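Long-range contact in UBX domain-containing protein 7 (Homo sapiens, PDB 5X3P), which serves as a ubiquitin-binding adapter linking neddylated cullin-RING ligases to the segregase VCP/p97, which it engages through the UBX domain present here: residues G4-D15 against E19-A31. The protein carries 1 engineered substitution. Residues are numbered along the deposited sequence; the frame is centred on the assembly and turned at random.
Sequences GPKAQLMLRYPD and EQITLPEQAKLLA
Leu9 and Ile21 face each other across the N-terminal hairpin of this UBX domain, where strands 6-12 and 19-24 run antiparallel at 162°. Theirs is a hydrogen-bonded pair, as are Ala7 with Leu23 and Leu11 with Glu19, and each pair exchanges two backbone bonds; that from Leu9 N to Ile21 O measures 2.8 Å. The tight side carries Leu9, Leu11, Ile21 and Leu23. CG1 of Ile21 sits between the backbone N and the carbonyl carbon (chi1 66°), which brings CD1 against two leucines, 4.0 Å from Leu11 CD1, the side chains crossing nearly at right angles, and 4.1 Å from Leu9 CD1. Leu32 and His35 of helix 29-38 cover this face, the helix lying across the sheet as in ubiquitin.

The other face is looser and mostly exposed. Gln8 and Thr22 run side by side, touching through Gln8 CG and Thr22 OG1 at 3.7 Å, while the Gln8 amide turns to Gln74. Met10, a selenomethionine, folds its chain back to set CE 3.8 Å from CD of Gln20. Where strand 19-24 ends, Glu25 N still gives Pro5 O a longer bond of 3.2 Å.

At the turn end of the hairpin, Glu19 stretches out toward Tyr13, just past strand 6-12, with CG anti to its backbone N (chi1 179°), bringing OE1 to 2.5 Å from Tyr13 OH, which donates to it. Ring and carboxylate are nearly coplanar, and Glu19 CB meets the ring edge in plane. A phenylalanine in place of Tyr13 would probably leave OE1 without this donor and the carboxylate freer to turn. Because OE2 is hydrogen-bonded to NE2 of His35, the carboxylate ties the end of the hairpin to the helix; with His35 NE2 presumably a second donor, its negative charge is likely to be stabilised.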
ATOM      1  N   GLY A   4     -17.493  -8.976   2.968  1.00 39.37           N
ATOM      2  CA  GLY A   4     -17.608  -7.622   3.488  1.00 36.66           C
ATOM      3  C   GLY A   4     -16.690  -6.636   2.783  1.00 33.37           C
ATOM      4  O   GLY A   4     -16.207  -6.911   1.676  1.00 30.21           O
ATOM      5  N   PRO A   5     -16.440  -5.475   3.418  1.00 26.87           N
ATOM      6  CA  PRO A   5     -15.662  -4.387   2.807  1.00 19.72           C
ATOM      7  C   PRO A   5     -14.180  -4.779   2.578  1.00 16.19           C
ATOM      8  O   PRO A   5     -13.563  -5.448   3.415  1.00 13.75           O
ATOM      9  CB  PRO A   5     -15.798  -3.243   3.819  1.00 25.35           C
ATOM     10  CG  PRO A   5     -17.033  -3.602   4.651  1.00 27.97           C
ATOM     11  CD  PRO A   5     -17.006  -5.097   4.727  1.00 26.72           C
ATOM     12  N   LYS A   6     -13.636  -4.377   1.428  1.00 11.87           N
ATOM     13  CA  LYS A   6     -12.256  -4.684   1.034  1.00 14.61           C
ATOM     14  C   LYS A   6     -11.484  -3.455   0.570  1.00 16.98           C
ATOM     15  O   LYS A   6     -12.081  -2.422   0.240  1.00 11.13           O
ATOM     16  CB  LYS A   6     -12.277  -5.718  -0.098  1.00 15.11           C
ATOM     17  CG  LYS A   6     -13.081  -6.961   0.287  1.00 24.26           C
ATOM     18  CD  LYS A   6     -13.309  -7.923  -0.849  1.00 34.38           C
ATOM     19  CE  LYS A   6     -13.527  -9.290  -0.246  1.00 39.02           C
ATOM     20  NZ  LYS A   6     -12.695  -9.354   0.996  1.00 38.69           N
ATOM     21  N   ALA A   7     -10.154  -3.598   0.513  1.00 10.98           N
ATOM     22  CA  ALA A   7      -9.264  -2.613  -0.100  1.00 11.09           C
ATOM     23  C   ALA A   7      -8.782  -3.239  -1.392  1.00 10.92           C
ATOM     24  O   ALA A   7      -7.943  -4.139  -1.373  1.00 16.51           O
ATOM     25  CB  ALA A   7      -8.068  -2.322   0.804  1.00 11.24           C
ATOM     26  N   GLN A   8      -9.335  -2.788  -2.511  1.00 10.92           N
ATOM     27  CA  GLN A   8      -8.946  -3.289  -3.809  1.00 10.82           C
ATOM     28  C   GLN A   8      -7.845  -2.378  -4.274  1.00 11.03           C
ATOM     29  O   GLN A   8      -8.070  -1.194  -4.530  1.00 12.86           O
ATOM     30  CB  GLN A   8     -10.126  -3.228  -4.773  1.00 10.78           C
ATOM     31  CG  GLN A   8     -11.199  -4.284  -4.509  1.00 10.62           C
ATOM     32  CD  GLN A   8     -12.463  -4.003  -5.275  1.00 12.16           C
ATOM     33  OE1 GLN A   8     -12.872  -2.834  -5.429  1.00 10.80           O
ATOM     34  NE2 GLN A   8     -13.093  -5.067  -5.796  1.00 10.52           N
ATOM     35  N   LEU A   9      -6.643  -2.930  -4.383  1.00 11.02           N
ATOM     36  CA  LEU A   9      -5.475  -2.103  -4.616  1.00 11.27           C
ATOM     37  C   LEU A   9      -4.924  -2.295  -6.014  1.00 11.32           C
ATOM     38  O   LEU A   9      -4.791  -3.431  -6.472  1.00 12.77           O
ATOM     39  CB  LEU A   9      -4.386  -2.451  -3.588  1.00 12.01           C
ATOM     40  CG  LEU A   9      -4.751  -2.296  -2.106  1.00 14.52           C
ATOM     41  CD1 LEU A   9      -3.570  -2.642  -1.212  1.00 13.29           C
ATOM     42  CD2 LEU A   9      -5.187  -0.873  -1.836  1.00 14.47           C
HETATM   43  N   MSE A  10      -4.616  -1.182  -6.682  1.00 12.99           N
HETATM   44  CA  MSE A  10      -3.722  -1.177  -7.832  1.00 16.53           C
HETATM   45  C   MSE A  10      -2.324  -0.764  -7.348  1.00 17.81           C
HETATM   46  O   MSE A  10      -2.153   0.323  -6.790  1.00 18.75           O
HETATM   47  CB  MSE A  10      -4.201  -0.191  -8.902  1.00 12.05           C
HETATM   48  CG  MSE A  10      -3.103   0.154  -9.947  1.00 19.99           C
HETATM   49 SE   MSE A  10      -2.686  -1.386 -11.092  0.74 23.69          SE
HETATM   50  CE  MSE A  10      -4.285  -1.248 -12.158  1.00 12.15           C
ATOM     51  N   LEU A  11      -1.332  -1.633  -7.554  1.00 12.06           N
ATOM     52  CA  LEU A  11       0.045  -1.320  -7.182  1.00 12.35           C
ATOM     53  C   LEU A  11       0.831  -0.910  -8.427  1.00 13.69           C
ATOM     54  O   LEU A  11       0.820  -1.603  -9.448  1.00 15.35           O
ATOM     55  CB  LEU A  11       0.710  -2.516  -6.506  1.00 18.31           C
ATOM     56  CG  LEU A  11      -0.081  -3.148  -5.370  1.00 18.29           C
ATOM     57  CD1 LEU A  11       0.696  -4.342  -4.824  1.00 20.07           C
ATOM     58  CD2 LEU A  11      -0.348  -2.124  -4.266  1.00 23.98           C
ATOM     59  N   ARG A  12       1.484   0.244  -8.357  1.00 17.75           N
ATOM     60  CA  ARG A  12       2.213   0.776  -9.501  1.00 17.48           C
ATOM     61  C   ARG A  12       3.694   0.812  -9.130  1.00 20.68           C
ATOM     62  O   ARG A  12       4.113   1.664  -8.342  1.00 17.41           O
ATOM     63  CB  ARG A  12       1.710   2.178  -9.832  1.00 15.26           C
ATOM     64  CG  ARG A  12       0.227   2.257 -10.178  1.00 19.91           C
ATOM     65  CD  ARG A  12      -0.021   1.892 -11.637  1.00 27.87           C
ATOM     66  NE  ARG A  12       0.751   2.757 -12.523  1.00 37.93           N
ATOM     67  CZ  ARG A  12       0.374   3.978 -12.890  1.00 42.93           C
ATOM     68  NH1 ARG A  12      -0.772   4.484 -12.448  1.00 41.82           N
ATOM     69  NH2 ARG A  12       1.146   4.698 -13.699  1.00 47.60           N
ATOM     70  N   TYR A  13       4.466  -0.139  -9.655  1.00 20.10           N
ATOM     71  CA  TYR A  13       5.894  -0.247  -9.326  1.00 19.46           C
ATOM     72  C   TYR A  13       6.707   0.686 -10.207  1.00 19.28           C
ATOM     73  O   TYR A  13       6.287   1.001 -11.326  1.00 26.01           O
ATOM     74  CB  TYR A  13       6.356  -1.703  -9.454  1.00 24.11           C
ATOM     75  CG  TYR A  13       5.672  -2.665  -8.490  1.00 21.01           C
ATOM     76  CD1 TYR A  13       6.098  -2.785  -7.170  1.00 22.77           C
ATOM     77  CD2 TYR A  13       4.615  -3.467  -8.906  1.00 19.77           C
ATOM     78  CE1 TYR A  13       5.479  -3.682  -6.287  1.00 21.86           C
ATOM     79  CE2 TYR A  13       3.992  -4.360  -8.039  1.00 20.65           C
ATOM     80  CZ  TYR A  13       4.426  -4.461  -6.735  1.00 23.10           C
ATOM     81  OH  TYR A  13       3.796  -5.346  -5.886  1.00 24.66           O
ATOM     82  N   PRO A  14       7.878   1.156  -9.724  1.00 26.65           N
ATOM     83  CA  PRO A  14       8.462   2.268 -10.480  1.00 25.54           C
ATOM     84  C   PRO A  14       9.114   1.837 -11.801  1.00 29.55           C
ATOM     85  O   PRO A  14       9.493   2.710 -12.580  1.00 32.54           O
ATOM     86  CB  PRO A  14       9.512   2.829  -9.517  1.00 22.17           C
ATOM     87  CG  PRO A  14       9.989   1.625  -8.770  1.00 24.62           C
ATOM     88  CD  PRO A  14       8.760   0.715  -8.625  1.00 23.46           C
ATOM     89  N   ASP A  15       9.248   0.534 -12.044  1.00 30.40           N
ATOM     90  CA  ASP A  15       9.741   0.063 -13.339  1.00 30.14           C
ATOM     91  C   ASP A  15       8.613   0.039 -14.387  1.00 30.85           C
ATOM     92  O   ASP A  15       8.862  -0.164 -15.585  1.00 29.31           O
ATOM     93  CB  ASP A  15      10.422  -1.309 -13.214  1.00 34.54           C
ATOM     94  CG  ASP A  15       9.509  -2.377 -12.619  1.00 39.48           C
ATOM     95  OD1 ASP A  15       8.397  -2.040 -12.162  1.00 38.76           O
ATOM     96  OD2 ASP A  15       9.912  -3.562 -12.608  1.00 42.51           O
ATOM     97  N   GLU A  19       0.253  -4.436 -10.583  1.00 16.90           N
ATOM     98  CA  GLU A  19      -0.257  -5.634  -9.947  1.00 16.16           C
ATOM     99  C   GLU A  19      -1.537  -5.282  -9.213  1.00 18.45           C
ATOM    100  O   GLU A  19      -1.609  -4.226  -8.566  1.00 14.87           O
ATOM    101  CB  GLU A  19       0.772  -6.165  -8.945  1.00 20.37           C
ATOM    102  CG  GLU A  19       0.303  -7.407  -8.211  1.00 26.98           C
ATOM    103  CD  GLU A  19       1.265  -7.830  -7.120  1.00 30.51           C
ATOM    104  OE1 GLU A  19       2.255  -7.100  -6.866  1.00 31.48           O
ATOM    105  OE2 GLU A  19       1.021  -8.896  -6.512  1.00 31.79           O
ATOM    106  N   GLN A  20      -2.549  -6.144  -9.296  1.00 13.05           N
ATOM    107  CA  GLN A  20      -3.773  -5.874  -8.540  1.00 13.89           C
ATOM    108  C   GLN A  20      -3.983  -6.927  -7.475  1.00 17.33           C
ATOM    109  O   GLN A  20      -3.897  -8.129  -7.749  1.00 19.23           O
ATOM    110  CB  GLN A  20      -4.988  -5.785  -9.470  1.00 13.82           C
ATOM    111  CG  GLN A  20      -5.076  -4.462 -10.219  1.00 14.99           C
ATOM    112  CD  GLN A  20      -5.979  -4.544 -11.416  1.00 17.98           C
ATOM    113  OE1 GLN A  20      -5.559  -4.979 -12.492  1.00 16.09           O
ATOM    114  NE2 GLN A  20      -7.239  -4.113 -11.245  1.00 16.93           N
ATOM    115  N   ILE A  21      -4.227  -6.472  -6.248  1.00 11.64           N
ATOM    116  CA  ILE A  21      -4.489  -7.389  -5.145  1.00 12.33           C
ATOM    117  C   ILE A  21      -5.670  -6.872  -4.345  1.00 14.00           C
ATOM    118  O   ILE A  21      -5.980  -5.682  -4.415  1.00 13.54           O
ATOM    119  CB  ILE A  21      -3.279  -7.513  -4.203  1.00 14.55           C
ATOM    120  CG1 ILE A  21      -3.013  -6.178  -3.484  1.00 20.95           C
ATOM    121  CG2 ILE A  21      -2.053  -8.003  -4.959  1.00 18.92           C
ATOM    122  CD1 ILE A  21      -1.904  -6.241  -2.418  1.00 23.81           C
ATOM    123  N   THR A  22      -6.326  -7.750  -3.578  1.00 10.63           N
ATOM    124  CA  THR A  22      -7.383  -7.303  -2.675  1.00 13.70           C
ATOM    125  C   THR A  22      -7.046  -7.706  -1.249  1.00 10.63           C
ATOM    126  O   THR A  22      -6.714  -8.859  -1.001  1.00 13.12           O
ATOM    127  CB  THR A  22      -8.730  -7.943  -3.052  1.00 18.82           C
ATOM    128  OG1 THR A  22      -9.165  -7.405  -4.298  1.00 17.36           O
ATOM    129  CG2 THR A  22      -9.797  -7.675  -1.981  1.00 19.16           C
ATOM    130  N   LEU A  23      -7.142  -6.774  -0.307  1.00 11.42           N
ATOM    131  CA  LEU A  23      -6.968  -7.116   1.104  1.00 14.74           C
ATOM    132  C   LEU A  23      -8.242  -6.801   1.880  1.00 18.64           C
ATOM    133  O   LEU A  23      -8.904  -5.799   1.605  1.00 19.50           O
ATOM    134  CB  LEU A  23      -5.766  -6.373   1.710  1.00 14.20           C
ATOM    135  CG  LEU A  23      -4.404  -6.773   1.122  1.00 18.70           C
ATOM    136  CD1 LEU A  23      -3.286  -5.847   1.585  1.00 21.94           C
ATOM    137  CD2 LEU A  23      -4.045  -8.209   1.488  1.00 18.80           C
ATOM    138  N   PRO A  24      -8.593  -7.652   2.863  1.00 15.10           N
ATOM    139  CA  PRO A  24      -9.763  -7.341   3.700  1.00 16.21           C
ATOM    140  C   PRO A  24      -9.534  -5.998   4.394  1.00 15.52           C
ATOM    141  O   PRO A  24      -8.371  -5.650   4.662  1.00 14.85           O
ATOM    142  CB  PRO A  24      -9.770  -8.476   4.742  1.00 21.54           C
ATOM    143  CG  PRO A  24      -8.975  -9.598   4.101  1.00 25.56           C
ATOM    144  CD  PRO A  24      -7.931  -8.912   3.254  1.00 23.01           C
ATOM    145  N   GLU A  25     -10.601  -5.253   4.670  1.00 17.31           N
ATOM    146  CA  GLU A  25     -10.470  -3.916   5.247  1.00 21.47           C
ATOM    147  C   GLU A  25      -9.793  -3.975   6.608  1.00 24.18           C
ATOM    148  O   GLU A  25      -9.157  -2.999   7.031  1.00 18.36           O
ATOM    149  CB  GLU A  25     -11.848  -3.270   5.403  1.00 24.05           C
ATOM    150  CG  GLU A  25     -11.878  -1.807   5.052  1.00 30.18           C
ATOM    151  CD  GLU A  25     -13.242  -1.173   5.285  1.00 35.09           C
ATOM    152  OE1 GLU A  25     -13.978  -1.621   6.200  1.00 28.13           O
ATOM    153  OE2 GLU A  25     -13.572  -0.222   4.542  1.00 42.14           O
ATOM    154  N   GLN A  26      -9.933  -5.117   7.290  1.00 21.47           N
ATOM    155  CA  GLN A  26      -9.339  -5.303   8.619  1.00 23.88           C
ATOM    156  C   GLN A  26      -7.882  -5.772   8.552  1.00 24.54           C
ATOM    157  O   GLN A  26      -7.227  -5.931   9.580  1.00 22.71           O
ATOM    158  CB  GLN A  26     -10.174  -6.275   9.461  1.00 25.18           C
ATOM    159  CG  GLN A  26     -11.583  -5.756   9.781  1.00 25.70           C
ATOM    160  CD  GLN A  26     -11.570  -4.376  10.414  1.00 30.86           C
ATOM    161  OE1 GLN A  26     -12.259  -3.460   9.958  1.00 33.69           O
ATOM    162  NE2 GLN A  26     -10.793  -4.222  11.473  1.00 36.90           N
ATOM    163  N   ALA A  27      -7.373  -6.001   7.343  1.00 19.70           N
ATOM    164  CA  ALA A  27      -5.966  -6.325   7.200  1.00 11.99           C
ATOM    165  C   ALA A  27      -5.145  -5.121   7.652  1.00 14.55           C
ATOM    166  O   ALA A  27      -5.572  -3.961   7.496  1.00 15.89           O
ATOM    167  CB  ALA A  27      -5.635  -6.697   5.758  1.00 15.17           C
ATOM    168  N   LYS A  28      -3.976  -5.387   8.229  1.00 16.70           N
ATOM    169  CA  LYS A  28      -3.100  -4.317   8.693  1.00 21.99           C
ATOM    170  C   LYS A  28      -2.276  -3.796   7.530  1.00 22.90           C
ATOM    171  O   LYS A  28      -1.939  -4.569   6.630  1.00 19.10           O
ATOM    172  CB  LYS A  28      -2.148  -4.854   9.756  1.00 24.40           C
ATOM    173  CG  LYS A  28      -2.835  -5.392  11.000  1.00 30.88           C
ATOM    174  CD  LYS A  28      -1.840  -6.149  11.864  1.00 34.25           C
ATOM    175  CE  LYS A  28      -2.457  -6.502  13.207  1.00 41.08           C
ATOM    176  NZ  LYS A  28      -1.596  -7.454  13.965  1.00 46.82           N
ATOM    177  N   LEU A  29      -1.917  -2.508   7.568  1.00 16.07           N
ATOM    178  CA  LEU A  29      -1.016  -1.942   6.548  1.00 15.03           C
ATOM    179  C   LEU A  29       0.218  -2.829   6.325  1.00 17.70           C
ATOM    180  O   LEU A  29       0.689  -2.970   5.203  1.00 14.57           O
ATOM    181  CB  LEU A  29      -0.559  -0.539   6.946  1.00 16.38           C
ATOM    182  CG  LEU A  29      -1.509   0.629   6.708  1.00 23.51           C
ATOM    183  CD1 LEU A  29      -0.787   1.946   7.022  1.00 19.26           C
ATOM    184  CD2 LEU A  29      -2.045   0.629   5.261  1.00 23.84           C
ATOM    185  N   LEU A  30       0.734  -3.432   7.396  1.00 20.15           N
ATOM    186  CA  LEU A  30       1.936  -4.273   7.302  1.00 20.69           C
ATOM    187  C   LEU A  30       1.822  -5.345   6.218  1.00 16.51           C
ATOM    188  O   LEU A  30       2.796  -5.659   5.537  1.00 22.75           O
ATOM    189  CB  LEU A  30       2.251  -4.918   8.660  1.00 24.91           C
ATOM    190  CG  LEU A  30       3.566  -5.700   8.792  1.00 30.02           C
ATOM    191  CD1 LEU A  30       4.717  -4.866   8.276  1.00 30.87           C
ATOM    192  CD2 LEU A  30       3.817  -6.085  10.259  1.00 29.88           C
ATOM    193  N   ALA A  31       0.619  -5.882   6.037  1.00 16.83           N
ATOM    194  CA  ALA A  31       0.384  -6.895   5.013  1.00 15.50           C
ATOM    195  C   ALA A  31       0.736  -6.367   3.621  1.00 20.93           C
ATOM    196  O   ALA A  31       1.353  -7.070   2.802  1.00 18.57           O
ATOM    197  CB  ALA A  31      -1.065  -7.370   5.065  1.00 18.72           C
TER